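Local coordinates for cellulase (Bacillus sp. BG-CS10, PDB 5E09), which probably hydrolyses internal beta-1,4-glucosidic bonds of cellulose with a family 5 TIM-barrel domain, followed in the chain by carbohydrate-binding modules, one of family 46, at residues 341-352 with 425-434. Sequence-based numbering, arbitrary orientation.
Sequences ATAESNLIHVRD and WHFQLQNVDE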
# COMPACT_ATOMS: atom_id res chain seq x y z
N ALA A 341 -17.71 -9.48 5.43
CA ALA A 341 -17.93 -10.48 4.41
C ALA A 341 -17.43 -9.93 3.08
O ALA A 341 -17.43 -8.72 2.84
CB ALA A 341 -19.41 -10.85 4.31
N THR A 342 -16.96 -10.83 2.23
CA THR A 342 -16.53 -10.45 0.89
C THR A 342 -17.18 -11.42 -0.08
O THR A 342 -18.03 -12.22 0.31
CB THR A 342 -14.99 -10.46 0.75
OG1 THR A 342 -14.50 -11.79 0.95
CG2 THR A 342 -14.34 -9.54 1.77
N ALA A 343 -16.79 -11.35 -1.34
CA ALA A 343 -17.24 -12.31 -2.34
C ALA A 343 -16.10 -12.61 -3.30
O ALA A 343 -15.08 -11.92 -3.30
CB ALA A 343 -18.46 -11.79 -3.08
N GLU A 344 -16.27 -13.64 -4.13
CA GLU A 344 -15.23 -14.06 -5.07
C GLU A 344 -14.86 -12.95 -6.05
O GLU A 344 -13.78 -12.97 -6.64
CB GLU A 344 -15.68 -15.30 -5.84
CG GLU A 344 -16.96 -15.10 -6.64
CD GLU A 344 -17.41 -16.35 -7.36
OE1 GLU A 344 -16.57 -17.26 -7.57
OE2 GLU A 344 -18.61 -16.43 -7.72
N SER A 345 -15.75 -11.98 -6.20
CA SER A 345 -15.55 -10.87 -7.11
C SER A 345 -16.47 -9.71 -6.72
O SER A 345 -17.52 -9.94 -6.10
CB SER A 345 -15.82 -11.30 -8.55
OG SER A 345 -15.97 -10.18 -9.41
N ASN A 346 -16.10 -8.49 -7.06
CA ASN A 346 -16.98 -7.35 -6.83
C ASN A 346 -17.71 -7.00 -8.12
O ASN A 346 -18.36 -5.97 -8.22
CB ASN A 346 -16.20 -6.14 -6.31
CG ASN A 346 -15.41 -5.44 -7.40
OD1 ASN A 346 -14.75 -6.08 -8.21
ND2 ASN A 346 -15.48 -4.12 -7.43
N LEU A 347 -17.58 -7.89 -9.11
CA LEU A 347 -18.19 -7.69 -10.42
C LEU A 347 -19.20 -8.78 -10.74
O LEU A 347 -19.01 -9.95 -10.39
CB LEU A 347 -17.11 -7.67 -11.51
CG LEU A 347 -15.95 -6.69 -11.35
CD1 LEU A 347 -15.01 -6.81 -12.54
CD2 LEU A 347 -16.44 -5.25 -11.19
N ILE A 348 -20.29 -8.39 -11.40
CA ILE A 348 -21.24 -9.32 -11.98
C ILE A 348 -21.34 -9.04 -13.47
O ILE A 348 -21.83 -7.98 -13.88
CB ILE A 348 -22.63 -9.17 -11.36
CG1 ILE A 348 -22.58 -9.47 -9.86
CG2 ILE A 348 -23.63 -10.09 -12.06
CD1 ILE A 348 -23.88 -9.15 -9.16
N HIS A 349 -20.89 -9.99 -14.29
CA HIS A 349 -20.91 -9.80 -15.73
C HIS A 349 -22.13 -10.42 -16.39
O HIS A 349 -22.48 -11.57 -16.14
CB HIS A 349 -19.64 -10.38 -16.37
CG HIS A 349 -18.38 -9.76 -15.86
ND1 HIS A 349 -17.69 -10.26 -14.78
CD2 HIS A 349 -17.69 -8.67 -16.28
CE1 HIS A 349 -16.62 -9.51 -14.56
NE2 HIS A 349 -16.60 -8.54 -15.45
N VAL A 350 -22.76 -9.64 -17.26
CA VAL A 350 -23.84 -10.13 -18.09
C VAL A 350 -23.54 -9.80 -19.54
O VAL A 350 -23.30 -8.64 -19.89
CB VAL A 350 -25.19 -9.51 -17.67
CG1 VAL A 350 -26.26 -9.80 -18.69
CG2 VAL A 350 -25.60 -10.02 -16.28
N ARG A 351 -23.52 -10.82 -20.39
CA ARG A 351 -23.25 -10.61 -21.81
C ARG A 351 -24.43 -9.94 -22.49
O ARG A 351 -25.55 -10.44 -22.45
CB ARG A 351 -22.94 -11.95 -22.48
CG ARG A 351 -21.50 -12.38 -22.30
CD ARG A 351 -20.56 -11.51 -23.13
NE ARG A 351 -20.62 -11.86 -24.54
CZ ARG A 351 -19.60 -12.38 -25.21
NH1 ARG A 351 -18.44 -12.60 -24.61
NH2 ARG A 351 -19.74 -12.68 -26.50
N ASP A 352 -24.18 -8.78 -23.11
CA ASP A 352 -25.23 -8.07 -23.82
C ASP A 352 -25.62 -8.86 -25.06
O ASP A 352 -24.76 -9.37 -25.78
CB ASP A 352 -24.77 -6.66 -24.20
CG ASP A 352 -25.86 -5.83 -24.84
OD1 ASP A 352 -26.85 -5.49 -24.15
OD2 ASP A 352 -25.73 -5.49 -26.04
N TRP A 425 -20.84 -4.90 0.91
CA TRP A 425 -20.07 -5.28 -0.26
C TRP A 425 -20.79 -4.80 -1.51
O TRP A 425 -21.99 -5.01 -1.65
CB TRP A 425 -19.85 -6.80 -0.31
CG TRP A 425 -18.98 -7.26 -1.45
CD1 TRP A 425 -19.41 -7.73 -2.66
CD2 TRP A 425 -17.55 -7.30 -1.48
NE1 TRP A 425 -18.33 -8.06 -3.44
CE2 TRP A 425 -17.17 -7.80 -2.74
CE3 TRP A 425 -16.54 -6.96 -0.56
CZ2 TRP A 425 -15.83 -7.97 -3.12
CZ3 TRP A 425 -15.21 -7.13 -0.94
CH2 TRP A 425 -14.87 -7.63 -2.20
N HIS A 426 -20.07 -4.16 -2.43
CA HIS A 426 -20.72 -3.56 -3.59
C HIS A 426 -20.41 -4.29 -4.88
O HIS A 426 -19.29 -4.22 -5.39
CB HIS A 426 -20.32 -2.09 -3.72
CG HIS A 426 -20.66 -1.27 -2.52
ND1 HIS A 426 -19.86 -1.24 -1.39
CD2 HIS A 426 -21.73 -0.48 -2.25
CE1 HIS A 426 -20.42 -0.46 -0.49
NE2 HIS A 426 -21.55 0.02 -0.98
N PHE A 427 -21.40 -4.99 -5.41
CA PHE A 427 -21.29 -5.59 -6.73
C PHE A 427 -21.54 -4.57 -7.83
O PHE A 427 -22.56 -3.89 -7.83
CB PHE A 427 -22.28 -6.75 -6.88
CG PHE A 427 -22.03 -7.89 -5.95
CD1 PHE A 427 -20.94 -8.73 -6.13
CD2 PHE A 427 -22.88 -8.13 -4.89
CE1 PHE A 427 -20.71 -9.79 -5.27
CE2 PHE A 427 -22.66 -9.19 -4.02
CZ PHE A 427 -21.57 -10.02 -4.21
N GLN A 428 -20.60 -4.48 -8.76
CA GLN A 428 -20.80 -3.71 -9.98
C GLN A 428 -21.43 -4.61 -11.03
O GLN A 428 -20.86 -5.63 -11.41
CB GLN A 428 -19.47 -3.13 -10.49
CG GLN A 428 -18.59 -2.51 -9.41
CD GLN A 428 -19.12 -1.18 -8.90
OE1 GLN A 428 -19.44 -0.28 -9.68
NE2 GLN A 428 -19.20 -1.04 -7.58
N LEU A 429 -22.63 -4.26 -11.48
CA LEU A 429 -23.32 -5.04 -12.50
C LEU A 429 -22.87 -4.59 -13.89
O LEU A 429 -23.34 -3.58 -14.41
CB LEU A 429 -24.84 -4.91 -12.34
CG LEU A 429 -25.76 -5.65 -13.32
CD1 LEU A 429 -25.37 -7.11 -13.46
CD2 LEU A 429 -27.20 -5.52 -12.86
N GLN A 430 -21.94 -5.35 -14.48
CA GLN A 430 -21.34 -4.98 -15.75
C GLN A 430 -22.04 -5.61 -16.95
O GLN A 430 -22.07 -6.84 -17.08
CB GLN A 430 -19.86 -5.38 -15.78
CG GLN A 430 -19.00 -4.80 -14.66
CD GLN A 430 -18.92 -3.29 -14.70
OE1 GLN A 430 -19.40 -2.61 -13.79
NE2 GLN A 430 -18.33 -2.75 -15.76
N ASN A 431 -22.60 -4.78 -17.83
CA ASN A 431 -23.07 -5.25 -19.13
C ASN A 431 -21.89 -5.26 -20.10
O ASN A 431 -21.39 -4.21 -20.48
CB ASN A 431 -24.20 -4.36 -19.67
CG ASN A 431 -25.02 -5.04 -20.77
OD1 ASN A 431 -24.94 -6.26 -20.96
ND2 ASN A 431 -25.81 -4.25 -21.49
N VAL A 432 -21.43 -6.44 -20.49
CA VAL A 432 -20.27 -6.50 -21.35
C VAL A 432 -20.55 -7.09 -22.72
O VAL A 432 -21.54 -7.80 -22.94
CB VAL A 432 -19.13 -7.32 -20.71
CG1 VAL A 432 -18.72 -6.71 -19.38
CG2 VAL A 432 -19.54 -8.77 -20.53
N ASP A 433 -19.67 -6.75 -23.65
CA ASP A 433 -19.54 -7.47 -24.90
C ASP A 433 -18.09 -7.93 -24.99
O ASP A 433 -17.24 -7.49 -24.21
CB ASP A 433 -19.91 -6.58 -26.08
CG ASP A 433 -20.74 -7.30 -27.11
OD1 ASP A 433 -20.39 -8.45 -27.47
OD2 ASP A 433 -21.76 -6.72 -27.55
N GLU A 434 -17.81 -8.81 -25.94
CA GLU A 434 -16.44 -9.25 -26.14
C GLU A 434 -15.56 -8.08 -26.57
O GLU A 434 -15.83 -7.45 -27.60
CB GLU A 434 -16.38 -10.36 -27.19
CG GLU A 434 -14.98 -10.81 -27.54
CD GLU A 434 -14.93 -11.50 -28.90
OE1 GLU A 434 -15.42 -10.92 -29.89
OE2 GLU A 434 -14.41 -12.63 -28.96
O HOH W 1 -17.44 -2.58 -5.89
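The W425 indole sits where segment 341-352 breaks from one sheet to the next: T342 CA lies over its six-membered ring, 4.1 Å from the centroid in a CH-pi contact, while W425 NE1, at the ring edge, gives S345 O a weak hydrogen bond of 3.4 Å. With CG anti to the backbone N (chi1 -176°), W425 reaches across to this bend, and N346 CB packs against CZ2. Inside the bend, S345 OG accepts a hydrogen bond from the backbone N of L347, an ST turn. One water accepts hydrogen bonds from N346 ND2 and Q428 NE2 and donates one to H426 O, while N346 OD1 is held by Q285. From there 347-351 runs parallel to 425-432, their backbone bonds starting with Q428 N to N346 O (2.7 Å) and closing with D352 N to V432 O (2.8 Å). On one face I348 presses CD1 on F427 CB (3.7 Å) and CG2 on L429 CD1; on the other, V432 CG1 meets the H349 ring at its edge. At the far end N431 ND2 bonds D352 OD1 (3.1 Å) from above the carboxylate plane, and G407 N also binds that oxygen. In this E-set-like X2 module, 347-351 is an edge strand and 425-432 continues to 410-419; I348 and F427 touch I361 of strand 359-364, whereas W425 touches helix 286-302 of the catalytic barrel.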